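Local coordinates for protein transcriptional regulator, AraC family (Pseudomonas putida, PDB 3GRA) that probably acts as a sequence-specific DNA-binding transcription factor, of which this chain holds the DJ-1/PfpI-like domain rather than the AraC-type helix-turn-helix part, at residues A[98-108]-A[154-164]. Residues are numbered along the deposited sequence; the frame is centred on the assembly and turned at random.
Sequences AAHGMALGGLW and DRLSAASPNGA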
loop_
_atom_site.group_PDB
_atom_site.type_symbol
_atom_site.label_atom_id
_atom_site.label_comp_id
_atom_site.label_asym_id
_atom_site.label_seq_id
_atom_site.Cartn_x
_atom_site.Cartn_y
_atom_site.Cartn_z
ATOM N N ALA A 98 15.168 -18.257 11.309
ATOM C CA ALA A 98 14.384 -19.366 11.846
ATOM C C ALA A 98 15.171 -20.032 12.977
ATOM O O ALA A 98 14.593 -20.487 13.958
ATOM C CB ALA A 98 14.075 -20.387 10.745
ATOM N N ALA A 99 16.493 -20.089 12.837
ATOM C CA ALA A 99 17.320 -20.705 13.867
ATOM C C ALA A 99 17.323 -19.837 15.111
ATOM O O ALA A 99 17.238 -20.355 16.212
ATOM C CB ALA A 99 18.739 -20.900 13.362
ATOM N N HIS A 100 17.394 -18.523 14.903
ATOM C CA HIS A 100 17.419 -17.523 15.969
ATOM C C HIS A 100 16.175 -17.550 16.847
ATOM O O HIS A 100 16.210 -17.079 17.981
ATOM C CB HIS A 100 17.575 -16.120 15.359
ATOM C CG HIS A 100 17.753 -15.031 16.375
ATOM N ND1 HIS A 100 18.966 -14.758 16.971
ATOM C CD2 HIS A 100 16.867 -14.156 16.908
ATOM C CE1 HIS A 100 18.820 -13.761 17.827
ATOM N NE2 HIS A 100 17.556 -13.377 17.807
ATOM N N GLY A 101 15.074 -18.081 16.321
ATOM C CA GLY A 101 13.840 -18.148 17.089
ATOM C C GLY A 101 12.767 -17.196 16.597
ATOM O O GLY A 101 11.703 -17.087 17.202
HETATM N N MSE A 102 13.046 -16.506 15.495
HETATM C CA MSE A 102 12.104 -15.549 14.913
HETATM C C MSE A 102 10.888 -16.181 14.247
HETATM O O MSE A 102 10.942 -17.303 13.758
HETATM C CB MSE A 102 12.788 -14.702 13.845
HETATM C CG MSE A 102 13.765 -13.657 14.332
HETATM SE SE MSE A 102 14.345 -12.651 12.932
HETATM C CE MSE A 102 12.912 -12.094 12.350
ATOM N N ALA A 103 9.785 -15.441 14.234
ATOM C CA ALA A 103 8.595 -15.898 13.539
ATOM C C ALA A 103 8.893 -15.353 12.141
ATOM O O ALA A 103 9.619 -14.358 12.011
ATOM C CB ALA A 103 7.340 -15.246 14.121
ATOM N N LEU A 104 8.367 -15.995 11.106
ATOM C CA LEU A 104 8.606 -15.541 9.731
ATOM C C LEU A 104 7.306 -15.458 8.950
ATOM O O LEU A 104 6.362 -16.209 9.227
ATOM C CB LEU A 104 9.579 -16.480 9.020
ATOM C CG LEU A 104 10.973 -16.552 9.630
ATOM C CD1 LEU A 104 11.813 -17.576 8.860
ATOM C CD2 LEU A 104 11.616 -15.169 9.593
ATOM N N GLY A 105 7.255 -14.553 7.971
ATOM C CA GLY A 105 6.037 -14.378 7.199
ATOM C C GLY A 105 6.177 -14.034 5.727
ATOM O O GLY A 105 7.286 -13.788 5.233
ATOM N N GLY A 106 5.036 -14.010 5.034
ATOM C CA GLY A 106 5.008 -13.700 3.610
ATOM C C GLY A 106 3.651 -13.234 3.110
ATOM O O GLY A 106 2.619 -13.826 3.451
ATOM N N LEU A 107 3.648 -12.179 2.295
ATOM C CA LEU A 107 2.411 -11.627 1.728
ATOM C C LEU A 107 2.416 -11.851 0.220
ATOM O O LEU A 107 3.471 -11.765 -0.418
ATOM C CB LEU A 107 2.289 -10.121 2.040
ATOM C CG LEU A 107 2.455 -9.702 3.519
ATOM C CD1 LEU A 107 2.342 -8.178 3.627
ATOM C CD2 LEU A 107 1.391 -10.391 4.417
ATOM N N TRP A 108 1.238 -12.130 -0.334
ATOM C CA TRP A 108 1.050 -12.412 -1.757
ATOM C C TRP A 108 1.725 -13.748 -2.094
ATOM O O TRP A 108 1.066 -14.781 -2.055
ATOM C CB TRP A 108 1.599 -11.281 -2.627
ATOM C CG TRP A 108 1.068 -11.353 -4.040
ATOM C CD1 TRP A 108 1.562 -12.111 -5.068
ATOM C CD2 TRP A 108 -0.126 -10.739 -4.534
ATOM N NE1 TRP A 108 0.742 -12.012 -6.174
ATOM C CE2 TRP A 108 -0.300 -11.173 -5.873
ATOM C CE3 TRP A 108 -1.072 -9.859 -3.978
ATOM C CZ2 TRP A 108 -1.386 -10.763 -6.659
ATOM C CZ3 TRP A 108 -2.159 -9.448 -4.768
ATOM C CH2 TRP A 108 -2.299 -9.903 -6.093
ATOM N N ASP A 154 4.595 -19.944 14.391
ATOM C CA ASP A 154 5.458 -18.809 14.085
ATOM C C ASP A 154 5.695 -18.664 12.567
ATOM O O ASP A 154 6.759 -18.230 12.126
ATOM C CB ASP A 154 6.785 -18.945 14.846
ATOM C CG ASP A 154 7.457 -20.259 14.589
ATOM O OD1 ASP A 154 6.850 -21.118 13.907
ATOM O OD2 ASP A 154 8.597 -20.443 15.062
ATOM N N ARG A 155 4.685 -19.037 11.786
ATOM C CA ARG A 155 4.728 -18.899 10.340
ATOM C C ARG A 155 3.392 -18.300 9.886
ATOM O O ARG A 155 2.344 -18.962 9.867
ATOM C CB ARG A 155 5.001 -20.244 9.663
ATOM C CG ARG A 155 6.386 -20.827 9.993
ATOM C CD ARG A 155 7.557 -19.985 9.449
ATOM N NE ARG A 155 8.845 -20.492 9.941
ATOM C CZ ARG A 155 9.394 -20.156 11.113
ATOM N NH1 ARG A 155 8.794 -19.297 11.923
ATOM N NH2 ARG A 155 10.535 -20.705 11.497
ATOM N N LEU A 156 3.448 -17.016 9.563
ATOM C CA LEU A 156 2.295 -16.253 9.130
ATOM C C LEU A 156 2.362 -15.919 7.624
ATOM O O LEU A 156 3.363 -15.392 7.123
ATOM C CB LEU A 156 2.208 -14.964 9.955
ATOM C CG LEU A 156 1.861 -15.086 11.446
ATOM C CD1 LEU A 156 2.985 -15.803 12.208
ATOM C CD2 LEU A 156 1.650 -13.692 12.019
ATOM N N SER A 157 1.293 -16.214 6.900
ATOM C CA SER A 157 1.319 -15.945 5.473
ATOM C C SER A 157 -0.029 -15.580 4.912
ATOM O O SER A 157 -1.062 -15.998 5.437
ATOM C CB SER A 157 1.881 -17.155 4.718
ATOM O OG SER A 157 1.032 -18.276 4.858
ATOM N N ALA A 158 -0.008 -14.795 3.837
ATOM C CA ALA A 158 -1.240 -14.358 3.187
ATOM C C ALA A 158 -1.081 -14.382 1.663
ATOM O O ALA A 158 -0.007 -14.097 1.123
ATOM C CB ALA A 158 -1.626 -12.955 3.676
ATOM N N ALA A 159 -2.173 -14.714 0.981
ATOM C CA ALA A 159 -2.185 -14.820 -0.466
ATOM C C ALA A 159 -2.830 -13.629 -1.162
ATOM O O ALA A 159 -2.775 -13.522 -2.385
ATOM C CB ALA A 159 -2.899 -16.078 -0.861
ATOM N N SER A 160 -3.429 -12.729 -0.390
ATOM C CA SER A 160 -4.119 -11.588 -0.974
ATOM C C SER A 160 -4.115 -10.396 -0.026
ATOM O O SER A 160 -3.763 -10.527 1.141
ATOM C CB SER A 160 -5.569 -11.979 -1.257
ATOM O OG SER A 160 -6.294 -12.071 -0.030
ATOM N N PRO A 161 -4.521 -9.217 -0.520
ATOM C CA PRO A 161 -4.547 -8.033 0.348
ATOM C C PRO A 161 -5.457 -8.285 1.555
ATOM O O PRO A 161 -5.090 -8.004 2.689
ATOM C CB PRO A 161 -5.095 -6.938 -0.574
ATOM C CG PRO A 161 -4.602 -7.376 -1.938
ATOM C CD PRO A 161 -4.858 -8.861 -1.914
ATOM N N ASN A 162 -6.644 -8.821 1.297
ATOM C CA ASN A 162 -7.579 -9.105 2.381
ATOM C C ASN A 162 -6.995 -10.149 3.324
ATOM O O ASN A 162 -7.145 -10.042 4.530
ATOM C CB ASN A 162 -8.926 -9.593 1.839
ATOM C CG ASN A 162 -9.948 -9.803 2.945
ATOM O OD1 ASN A 162 -10.467 -10.902 3.123
ATOM N ND2 ASN A 162 -10.232 -8.744 3.700
ATOM N N GLY A 163 -6.321 -11.153 2.763
ATOM C CA GLY A 163 -5.692 -12.180 3.577
ATOM C C GLY A 163 -4.651 -11.552 4.490
ATOM O O GLY A 163 -4.471 -11.978 5.638
ATOM N N ALA A 164 -3.969 -10.529 3.976
ATOM C CA ALA A 164 -2.948 -9.820 4.731
ATOM C C ALA A 164 -3.581 -9.010 5.866
ATOM O O ALA A 164 -3.005 -8.901 6.948
ATOM C CB ALA A 164 -2.153 -8.899 3.810
HETATM O O HOH W 1 11.606 -19.757 14.175
HETATM O O HOH W 2 -0.929 -10.640 0.548
#
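Two neighbouring parallel strands of the central sheet, 103-107 and 155-158, meet here with their axes 6° apart. Leu-104 is held at both its backbone N and its O: the N donates to Asp-154 O at 2.9 Å, and the O receives Leu-156 N in the carbonyl plane at 3.0 Å. Further along, Ala-158 N reaches Gly-106 O at 2.8 Å, almost straight down the carbonyl bond. Leu-104 and Arg-155 leave the same face of the sheet side by side. A bend at chi2 (-66°) folds the arginine back along its neighbour, and Leu-104 CD1 sits 4.1 Å above the centre of the guanidinium plane. Water 1 lies in that plane at its edge, accepting from Arg-155 NH2 at 3.0 Å and linking it to Met-102 O, while NE is held by Val-119 O. Such a web probably fixes the rotation of the charged group. On the opposite face, Leu-107 CD2 touches both Ala-158 CB and Ala-164 CB (3.9 Å to the latter), joining the strand to the start of helix 161-176, where Ser-160 is the N-cap and its OG accepts from Gly-163 N. Past the strand end, Trp-108 CZ3 packs on Pro-161 CD at 4.0 Å, and its ring also stacks with His-128. With strand 74-78 bonded to the other edge of 103-107, this pairing belongs to the parallel core, flanked by helices, of the DJ-1/PfpI alpha/beta fold.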